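Local coordinates for protein argininosuccinate lyase (PDB 6RXA) that belongs to the aspartase/fumarase superfamily of C-N lyases, works as an EDDS lyase and probably also splits argininosuccinate into fumarate and L-arginine, at residues Thr36-His47 against Ser84-Glu92; Met290-Ala298 against Ala334-Val345. The protein carries 2 engineered substitutions. One frame throughout, in Å; residues are numbered along the deposited sequence. Where two conformers were deposited one is given.

How the contacts relate
Contact 1 (36-47 with 84-92) closes before contact 2 (290-298 with 334-345) opens along the chain. Their centres lie about 32 Å apart and their nearest atoms about 12 Å, with no direct touch. Contact 1 is peripheral, about 29 Å from the centre of the chain, whereas contact 2 is buried, about 10 Å from it. Each borders on a ligand-binding region: the Tyr-88 side chain of contact 1 comes to about 4 Å from that of Arg-112, seen to bind succinate and fumarate in this protein, and contact 2 carries Arg-294, seen to bind a further fumarate. Both contacts also reach the same neighbouring subunit of the tetramer.

Contact 1 of 2, residues Thr36-His47 against Ser84-Glu92; sequences TSAVFPYDSQIH and SLRTYLPYE
Phe-40 and Arg-86 bring the backbones closest, CA to CA 5.7 Å, where the turn before helix 88-92 meets helix 36-47; the two short helix axes run at 53° to each other and stay 12.3 Å apart. Phe-40 holds CG anti to its backbone nitrogen (chi1 168°), which swings the ring under Arg-86: Arg-86 CG sits over one face in a CH-pi contact, 4.1 Å from the Phe-40 ring centroid and displaced toward the rim. From there the arginine chain extends past the ring, and NH1 gives Ser-37 OG a bond of 2.9 Å near the guanidinium plane, though bent to 141° at the hydrogen. Ala-79 O takes NH2, giving the guanidinium a second hold. Two waters donate to Arg-86 O, one linking it to Thr-36 O and the other to Asp-43 OD2, so the turn is also stitched to the helix by solvent.

Farther along, the Phe-40 ring presents its edge to Tyr-91, Phe-40 CE1 to Tyr-91 CD2 at 3.7 Å, the planes being oblique. His-47 touches both tyrosines with neighbouring parts of its ring, CD2 3.6 Å from Tyr-91 CE1 and CE1 3.6 Å from Tyr-88 CE1 at that tyrosine's rim. Polar ends find partners off the contact surface: Tyr-91 OH and Ser-44 OG both bond to Asp-76 OD1, and His-47 ND1 to Arg-110 NH1. Within its own helix Tyr-88 OH donates to Glu-92 OE2, while Glu-92 OE1 forms a salt bridge with Arg-383 of a neighbouring subunit. Phe-40, His-47, Tyr-88 and Tyr-91 together make an aromatic cluster that ties helix 35-56 to the start of helix 88-99, with Tyr-88 also stacked on His-107, close to the region where Arg-112 binds fumarate.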
loop_
_atom_site.group_PDB
_atom_site.type_symbol
_atom_site.label_atom_id
_atom_site.label_comp_id
_atom_site.label_asym_id
_atom_site.label_seq_id
_atom_site.Cartn_x
_atom_site.Cartn_y
_atom_site.Cartn_z
ATOM N N THR A 36 -5.573 6.289 22.627
ATOM C CA THR A 36 -6.478 6.734 23.687
ATOM C C THR A 36 -5.729 7.454 24.802
ATOM O O THR A 36 -6.152 8.530 25.250
ATOM C CB THR A 36 -7.251 5.533 24.239
ATOM O OG1 THR A 36 -8.071 4.990 23.192
ATOM C CG2 THR A 36 -8.103 5.943 25.426
ATOM N N SER A 37 -4.599 6.904 25.241
ATOM C CA SER A 37 -3.865 7.538 26.330
ATOM C C SER A 37 -3.187 8.824 25.882
ATOM O O SER A 37 -3.088 9.780 26.668
ATOM C CB SER A 37 -2.848 6.557 26.899
ATOM O OG SER A 37 -3.511 5.543 27.642
ATOM N N ALA A 38 -2.734 8.875 24.632
ATOM C CA ALA A 38 -2.086 10.077 24.130
ATOM C C ALA A 38 -3.073 11.226 23.963
ATOM O O ALA A 38 -2.718 12.388 24.209
ATOM C CB ALA A 38 -1.389 9.777 22.800
ATOM N N VAL A 39 -4.307 10.936 23.550
ATOM C CA VAL A 39 -5.288 11.987 23.279
ATOM C C VAL A 39 -6.010 12.428 24.539
ATOM O O VAL A 39 -6.468 13.586 24.604
ATOM C CB VAL A 39 -6.284 11.489 22.217
ATOM C CG1 VAL A 39 -7.409 12.463 21.997
ATOM C CG2 VAL A 39 -5.557 11.271 20.911
ATOM N N PHE A 40 -6.076 11.576 25.550
ATOM C CA PHE A 40 -6.853 11.880 26.746
ATOM C C PHE A 40 -6.555 13.241 27.363
ATOM O O PHE A 40 -7.510 13.961 27.704
ATOM C CB PHE A 40 -6.647 10.783 27.794
ATOM C CG PHE A 40 -7.182 11.165 29.140
ATOM C CD1 PHE A 40 -8.544 11.264 29.329
ATOM C CD2 PHE A 40 -6.339 11.467 30.190
ATOM C CE1 PHE A 40 -9.064 11.636 30.552
ATOM C CE2 PHE A 40 -6.852 11.841 31.416
ATOM C CZ PHE A 40 -8.216 11.927 31.593
ATOM N N PRO A 41 -5.301 13.651 27.559
ATOM C CA PRO A 41 -5.065 14.981 28.146
ATOM C C PRO A 41 -5.616 16.111 27.308
ATOM O O PRO A 41 -6.010 17.144 27.862
ATOM C CB PRO A 41 -3.540 15.055 28.307
ATOM C CG PRO A 41 -2.988 13.923 27.528
ATOM C CD PRO A 41 -4.058 12.873 27.414
ATOM N N TYR A 42 -5.644 15.955 25.982
ATOM C CA TYR A 42 -6.251 16.973 25.129
ATOM C C TYR A 42 -7.765 16.990 25.284
ATOM O O TYR A 42 -8.377 18.066 25.336
ATOM C CB TYR A 42 -5.850 16.731 23.672
ATOM C CG TYR A 42 -4.353 16.787 23.481
ATOM C CD1 TYR A 42 -3.688 18.004 23.397
ATOM C CD2 TYR A 42 -3.596 15.628 23.423
ATOM C CE1 TYR A 42 -2.306 18.062 23.246
ATOM C CE2 TYR A 42 -2.210 15.684 23.269
ATOM C CZ TYR A 42 -1.578 16.896 23.189
ATOM O OH TYR A 42 -0.205 16.930 23.025
ATOM N N ASP A 43 -8.387 15.809 25.350
ATOM C CA ASP A 43 -9.814 15.747 25.650
ATOM C C ASP A 43 -10.134 16.512 26.927
ATOM O O ASP A 43 -11.143 17.224 26.994
ATOM C CB ASP A 43 -10.279 14.295 25.792
ATOM C CG ASP A 43 -10.494 13.600 24.451
ATOM O OD1 ASP A 43 -10.191 14.177 23.392
ATOM O OD2 ASP A 43 -10.981 12.451 24.465
ATOM N N SER A 44 -9.281 16.384 27.955
ATOM C CA SER A 44 -9.519 17.073 29.223
ATOM C C SER A 44 -9.436 18.587 29.059
ATOM O O SER A 44 -10.196 19.330 29.693
ATOM C CB SER A 44 -8.532 16.585 30.284
ATOM O OG SER A 44 -8.901 15.308 30.769
ATOM N N GLN A 45 -8.510 19.062 28.226
ATOM C CA GLN A 45 -8.454 20.483 27.909
ATOM C C GLN A 45 -9.707 20.922 27.166
ATOM O O GLN A 45 -10.243 22.009 27.427
ATOM C CB GLN A 45 -7.205 20.781 27.086
ATOM C CG GLN A 45 -5.926 20.670 27.888
ATOM C CD GLN A 45 -5.865 21.662 29.038
ATOM O OE1 GLN A 45 -5.743 22.869 28.823
ATOM N NE2 GLN A 45 -5.950 21.156 30.266
ATOM N N ILE A 46 -10.197 20.088 26.248
ATOM C CA ILE A 46 -11.421 20.415 25.518
ATOM C C ILE A 46 -12.602 20.556 26.469
ATOM O O ILE A 46 -13.424 21.468 26.321
ATOM C CB ILE A 46 -11.670 19.378 24.408
ATOM C CG1 ILE A 46 -10.591 19.523 23.328
ATOM C CG2 ILE A 46 -13.084 19.503 23.864
ATOM C CD1 ILE A 46 -10.546 18.338 22.366
ATOM N N HIS A 47 -12.715 19.665 27.457
ATOM C CA HIS A 47 -13.815 19.797 28.409
ATOM C C HIS A 47 -13.780 21.163 29.081
ATOM O O HIS A 47 -14.816 21.814 29.257
ATOM C CB HIS A 47 -13.746 18.720 29.490
ATOM C CG HIS A 47 -13.786 17.325 28.967
ATOM N ND1 HIS A 47 -14.477 16.972 27.830
ATOM C CD2 HIS A 47 -13.200 16.190 29.419
ATOM C CE1 HIS A 47 -14.319 15.681 27.606
ATOM N NE2 HIS A 47 -13.544 15.184 28.552
ATOM N N SER A 84 -9.347 3.033 32.435
ATOM C CA SER A 84 -10.737 2.871 32.026
ATOM C C SER A 84 -11.474 4.203 31.957
ATOM O O SER A 84 -12.540 4.278 31.334
ATOM C CB SER A 84 -11.485 1.919 32.968
ATOM O OG SER A 84 -11.781 2.529 34.213
ATOM N N LEU A 85 -10.926 5.258 32.557
ATOM C CA LEU A 85 -11.579 6.557 32.579
ATOM C C LEU A 85 -11.115 7.473 31.458
ATOM O O LEU A 85 -11.440 8.661 31.476
ATOM C CB LEU A 85 -11.316 7.251 33.911
ATOM C CG LEU A 85 -11.866 6.479 35.106
ATOM C CD1 LEU A 85 -11.532 7.206 36.376
ATOM C CD2 LEU A 85 -13.373 6.288 34.951
ATOM N N ARG A 86 -10.357 6.959 30.495
ATOM C CA ARG A 86 -9.749 7.796 29.462
ATOM C C ARG A 86 -10.574 7.903 28.184
ATOM O O ARG A 86 -10.140 8.589 27.255
ATOM C CB ARG A 86 -8.325 7.326 29.152
ATOM C CG ARG A 86 -7.413 7.488 30.346
ATOM C CD ARG A 86 -6.031 6.901 30.115
ATOM N NE ARG A 86 -5.302 6.871 31.373
ATOM C CZ ARG A 86 -4.143 6.256 31.565
ATOM N NH1 ARG A 86 -3.554 5.616 30.564
ATOM N NH2 ARG A 86 -3.580 6.292 32.767
ATOM N N THR A 87 -11.737 7.254 28.109
ATOM C CA THR A 87 -12.711 7.473 27.045
ATOM C C THR A 87 -13.911 8.221 27.620
ATOM O O THR A 87 -14.094 8.286 28.839
ATOM C CB THR A 87 -13.142 6.163 26.382
ATOM O OG1 THR A 87 -13.692 5.272 27.350
ATOM C CG2 THR A 87 -11.937 5.493 25.698
ATOM N N TYR A 88 -14.734 8.785 26.728
ATOM C CA TYR A 88 -15.616 9.879 27.131
ATOM C C TYR A 88 -16.714 9.432 28.103
ATOM O O TYR A 88 -16.863 10.002 29.187
ATOM C CB TYR A 88 -16.233 10.610 25.923
ATOM C CG TYR A 88 -17.122 11.677 26.477
ATOM C CD1 TYR A 88 -16.563 12.807 27.070
ATOM C CD2 TYR A 88 -18.498 11.519 26.523
ATOM C CE1 TYR A 88 -17.350 13.756 27.666
ATOM C CE2 TYR A 88 -19.300 12.479 27.125
ATOM C CZ TYR A 88 -18.711 13.594 27.684
ATOM O OH TYR A 88 -19.478 14.563 28.297
ATOM N N LEU A 89 -17.564 8.486 27.705
ATOM C CA LEU A 89 -18.692 8.156 28.574
ATOM C C LEU A 89 -18.230 7.644 29.931
ATOM O O LEU A 89 -18.815 8.053 30.948
ATOM C CB LEU A 89 -19.683 7.214 27.883
ATOM C CG LEU A 89 -20.543 7.880 26.804
ATOM C CD1 LEU A 89 -21.408 6.849 26.088
ATOM C CD2 LEU A 89 -21.423 8.980 27.404
ATOM N N PRO A 90 -17.203 6.791 30.028
ATOM C CA PRO A 90 -16.674 6.447 31.359
ATOM C C PRO A 90 -16.209 7.652 32.160
ATOM O O PRO A 90 -16.429 7.719 33.380
ATOM C CB PRO A 90 -15.531 5.473 31.038
ATOM C CG PRO A 90 -15.985 4.804 29.755
ATOM C CD PRO A 90 -16.664 5.917 28.968
ATOM N N TYR A 91 -15.556 8.608 31.498
ATOM C CA TYR A 91 -15.080 9.804 32.179
ATOM C C TYR A 91 -16.244 10.644 32.686
ATOM O O TYR A 91 -16.236 11.106 33.834
ATOM C CB TYR A 91 -14.206 10.595 31.203
ATOM C CG TYR A 91 -13.603 11.840 31.780
ATOM C CD1 TYR A 91 -14.330 13.019 31.843
ATOM C CD2 TYR A 91 -12.304 11.841 32.254
ATOM C CE1 TYR A 91 -13.782 14.172 32.375
ATOM C CE2 TYR A 91 -11.742 12.993 32.788
ATOM C CZ TYR A 91 -12.490 14.155 32.841
ATOM O OH TYR A 91 -11.950 15.302 33.369
ATOM N N GLU A 92 -17.258 10.848 31.843
ATOM C CA GLU A 92 -18.414 11.623 32.264
ATOM C C GLU A 92 -19.108 10.959 33.444
ATOM O O GLU A 92 -19.580 11.642 34.358
ATOM C CB GLU A 92 -19.385 11.794 31.093
ATOM C CG GLU A 92 -20.436 12.873 31.363
ATOM C CD GLU A 92 -21.647 12.789 30.446
ATOM O OE1 GLU A 92 -22.670 12.219 30.878
ATOM O OE2 GLU A 92 -21.586 13.297 29.305
HETATM O O HOH W 1 -8.785 9.590 24.929
HETATM O O HOH W 2 -11.712 10.990 26.560
#

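Contact 2 of 2, residues Met290-Ala298 against Ala334-Val345; sequences MSLERSRKA and ALIAATHAMTGV. Engineered in segment 290-298: Met-290 (natural residue Asp).
Ser-295 faces Ala-338 where the two antiparallel helices come nearest, their CA atoms 4.7 Å apart, and small residues line the interface from here to Ala-298 and Ala-334. Ala-298 CB meets Ala-338 CB at 4.0 Å and touches Ala-334. Ser-295 OG makes only van der Waals contacts across the helices, with Ala-341 CB 3.8 Å away and Met-342 CG equally near. Toward the start of helix 290-298 the side chains grow longer: Leu-292 CD2 reaches Met-342 SD at 3.8 Å, the two side chains crossing at about a right angle, and also packs on Val-345 CG1, while Val-345 CG2 rests 3.7 Å from Ser-291 OG.

Ser-295 OG turns back (chi1 -68°) to donate to Ser-291 O at 2.8 Å, tilted from the carbonyl plane, on the face opposite to the one Ser-295 N uses. Ser-291 OG is bonded to Phe-276 O. An alanine in place of Ser-295 removes the hydroxyl, which would probably leave Ser-291 O with just the backbone N-H of that position among the donors described and a small gap beside Ala-341 and Met-342.

The helix axes approach to 8.9 Å at 147°, a close antiparallel packing through alanine and serine in the helical body of this aspartase/fumarase-superfamily chain. Helix 290-301 carries Arg-294, seen to bind fumarate, in cation-pi contact with Tyr-26 of helix 20-31, which also touches engineered Met-290, Ala-334 and Ala-341. Helix 236-262 packs on Leu-292, and with helix 112-147 on Met-342. Helix 329-348 leads to strand 350-351, which pairs antiparallel with strand 270-271; Leu-272, right after that partner strand, packs on Leu-292 and Val-345.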
loop_
_atom_site.group_PDB
_atom_site.type_symbol
_atom_site.label_atom_id
_atom_site.label_comp_id
_atom_site.label_asym_id
_atom_site.label_seq_id
_atom_site.Cartn_x
_atom_site.Cartn_y
_atom_site.Cartn_z
ATOM N N MET A 290 23.647 -0.759 12.462
ATOM C CA MET A 290 22.337 -1.003 13.045
ATOM C C MET A 290 21.504 0.269 13.123
ATOM O O MET A 290 20.276 0.211 12.967
ATOM C CB MET A 290 22.541 -1.621 14.425
ATOM C CG MET A 290 21.280 -2.085 15.082
ATOM S SD MET A 290 20.405 -3.358 14.154
ATOM C CE MET A 290 19.890 -4.431 15.504
ATOM N N SER A 291 22.141 1.421 13.349
ATOM C CA SER A 291 21.419 2.684 13.361
ATOM C C SER A 291 20.784 2.944 12.007
ATOM O O SER A 291 19.629 3.382 11.920
ATOM C CB SER A 291 22.371 3.822 13.726
ATOM O OG SER A 291 23.515 3.845 12.882
ATOM N N LEU A 292 21.532 2.678 10.934
ATOM C CA LEU A 292 21.016 2.908 9.588
ATOM C C LEU A 292 19.884 1.947 9.259
ATOM O O LEU A 292 18.853 2.358 8.709
ATOM C CB LEU A 292 22.162 2.752 8.585
ATOM C CG LEU A 292 23.419 3.600 8.800
ATOM C CD1 LEU A 292 24.468 3.330 7.714
ATOM C CD2 LEU A 292 23.076 5.077 8.905
ATOM N N GLU A 293 20.050 0.664 9.586
ATOM C CA GLU A 293 19.038 -0.313 9.200
ATOM C C GLU A 293 17.748 -0.122 9.980
ATOM O O GLU A 293 16.656 -0.244 9.411
ATOM C CB GLU A 293 19.580 -1.733 9.319
ATOM C CG GLU A 293 20.623 -2.015 8.225
ATOM C CD GLU A 293 20.822 -3.475 7.929
ATOM O OE1 GLU A 293 21.353 -3.773 6.827
ATOM O OE2 GLU A 293 20.504 -4.318 8.805
ATOM N N ARG A 294 17.838 0.175 11.279
ATOM C CA ARG A 294 16.609 0.426 12.029
ATOM C C ARG A 294 15.958 1.744 11.621
ATOM O O ARG A 294 14.738 1.890 11.744
ATOM C CB ARG A 294 16.879 0.383 13.532
ATOM C CG ARG A 294 17.093 -1.034 14.037
ATOM C CD ARG A 294 17.497 -1.034 15.487
ATOM N NE ARG A 294 17.496 -2.377 16.063
ATOM C CZ ARG A 294 16.429 -2.962 16.602
ATOM N NH1 ARG A 294 15.256 -2.341 16.633
ATOM N NH2 ARG A 294 16.538 -4.182 17.108
ATOM N N SER A 295 16.739 2.715 11.140
ATOM C CA SER A 295 16.134 3.930 10.604
ATOM C C SER A 295 15.358 3.631 9.324
ATOM O O SER A 295 14.228 4.107 9.143
ATOM C CB SER A 295 17.211 5.001 10.382
ATOM O OG SER A 295 17.740 5.460 11.629
ATOM N N ARG A 296 15.948 2.841 8.420
ATOM C CA ARG A 296 15.227 2.422 7.230
ATOM C C ARG A 296 13.968 1.641 7.586
ATOM O O ARG A 296 12.912 1.836 6.971
ATOM C CB ARG A 296 16.128 1.588 6.319
ATOM C CG ARG A 296 17.316 2.354 5.751
ATOM C CD ARG A 296 18.025 1.571 4.658
ATOM N NE ARG A 296 17.263 1.647 3.409
ATOM C CZ ARG A 296 17.349 0.789 2.401
ATOM N NH1 ARG A 296 18.149 -0.267 2.464
ATOM N NH2 ARG A 296 16.610 0.988 1.322
ATOM N N LYS A 297 14.054 0.757 8.589
ATOM C CA LYS A 297 12.889 -0.011 9.023
ATOM C C LYS A 297 11.717 0.911 9.358
ATOM O O LYS A 297 10.572 0.643 8.968
ATOM C CB LYS A 297 13.268 -0.887 10.217
ATOM C CG LYS A 297 12.170 -1.817 10.733
ATOM C CD LYS A 297 12.661 -2.503 12.007
ATOM C CE LYS A 297 11.689 -3.473 12.586
ATOM N NZ LYS A 297 12.320 -4.002 13.861
ATOM N N ALA A 298 11.983 2.007 10.081
ATOM C CA ALA A 298 10.935 2.976 10.393
ATOM C C ALA A 298 10.356 3.602 9.133
ATOM O O ALA A 298 9.139 3.795 9.033
ATOM C CB ALA A 298 11.504 4.062 11.306
ATOM N N ALA A 334 8.333 6.403 16.105
ATOM C CA ALA A 334 9.369 5.780 15.282
ATOM C C ALA A 334 10.046 6.799 14.376
ATOM O O ALA A 334 11.271 6.773 14.204
ATOM C CB ALA A 334 8.763 4.668 14.427
ATOM N N LEU A 335 9.253 7.677 13.753
ATOM C CA LEU A 335 9.807 8.720 12.903
ATOM C C LEU A 335 10.775 9.592 13.677
ATOM O O LEU A 335 11.858 9.917 13.180
ATOM C CB LEU A 335 8.672 9.562 12.315
ATOM C CG LEU A 335 9.094 10.736 11.435
ATOM C CD1 LEU A 335 7.977 11.065 10.431
ATOM C CD2 LEU A 335 9.433 11.992 12.237
ATOM N N ILE A 336 10.410 9.970 14.907
ATOM C CA ILE A 336 11.265 10.851 15.691
ATOM C C ILE A 336 12.564 10.142 16.047
ATOM O O ILE A 336 13.650 10.725 15.963
ATOM C CB ILE A 336 10.514 11.363 16.939
ATOM C CG1 ILE A 336 9.298 12.218 16.548
ATOM C CG2 ILE A 336 11.479 12.137 17.825
ATOM C CD1 ILE A 336 9.615 13.537 15.885
ATOM N N ALA A 337 12.479 8.871 16.436
ATOM C CA ALA A 337 13.673 8.105 16.768
ATOM C C ALA A 337 14.611 8.006 15.571
ATOM O O ALA A 337 15.822 8.201 15.706
ATOM C CB ALA A 337 13.271 6.720 17.267
ATOM N N ALA A 338 14.064 7.703 14.390
ATOM C CA ALA A 338 14.895 7.602 13.200
ATOM C C ALA A 338 15.491 8.948 12.833
ATOM O O ALA A 338 16.657 9.022 12.415
ATOM C CB ALA A 338 14.066 7.063 12.040
ATOM N N THR A 339 14.710 10.025 12.958
ATOM C CA THR A 339 15.231 11.350 12.625
ATOM C C THR A 339 16.360 11.748 13.561
ATOM O O THR A 339 17.382 12.281 13.122
ATOM C CB THR A 339 14.104 12.384 12.663
ATOM O OG1 THR A 339 13.077 12.010 11.734
ATOM C CG2 THR A 339 14.619 13.752 12.285
ATOM N N HIS A 340 16.184 11.516 14.865
ATOM C CA HIS A 340 17.243 11.785 15.825
ATOM C C HIS A 340 18.469 10.927 15.552
ATOM O O HIS A 340 19.602 11.419 15.567
ATOM C CB HIS A 340 16.722 11.525 17.234
ATOM C CG HIS A 340 15.779 12.569 17.732
ATOM N ND1 HIS A 340 14.974 12.374 18.835
ATOM C CD2 HIS A 340 15.526 13.827 17.302
ATOM C CE1 HIS A 340 14.267 13.467 19.062
ATOM N NE2 HIS A 340 14.584 14.365 18.145
ATOM N N ALA A 341 18.265 9.638 15.266
ATOM C CA ALA A 341 19.399 8.763 14.983
ATOM C C ALA A 341 20.188 9.266 13.779
ATOM O O ALA A 341 21.421 9.323 13.806
ATOM C CB ALA A 341 18.909 7.331 14.751
ATOM N N MET A 342 19.489 9.632 12.699
ATOM C CA MET A 342 20.188 10.078 11.493
ATOM C C MET A 342 20.830 11.449 11.688
ATOM O O MET A 342 21.873 11.734 11.085
ATOM C CB MET A 342 19.242 10.035 10.295
ATOM C CG MET A 342 18.890 8.619 9.855
ATOM S SD MET A 342 20.351 7.624 9.425
ATOM C CE MET A 342 21.026 8.621 8.091
ATOM N N THR A 343 20.252 12.287 12.556
ATOM C CA THR A 343 20.896 13.543 12.938
ATOM C C THR A 343 22.260 13.265 13.554
ATOM O O THR A 343 23.266 13.872 13.169
ATOM C CB THR A 343 19.999 14.300 13.929
ATOM O OG1 THR A 343 18.740 14.611 13.307
ATOM C CG2 THR A 343 20.648 15.607 14.423
ATOM N N GLY A 344 22.316 12.309 14.489
ATOM C CA GLY A 344 23.582 11.964 15.117
ATOM C C GLY A 344 24.539 11.245 14.182
ATOM O O GLY A 344 25.749 11.477 14.226
ATOM N N VAL A 345 24.013 10.363 13.324
ATOM C CA VAL A 345 24.849 9.709 12.317
ATOM C C VAL A 345 25.572 10.746 11.467
ATOM O O VAL A 345 26.779 10.641 11.207
ATOM C CB VAL A 345 24.003 8.765 11.443
ATOM C CG1 VAL A 345 24.774 8.405 10.171
ATOM C CG2 VAL A 345 23.638 7.518 12.205
#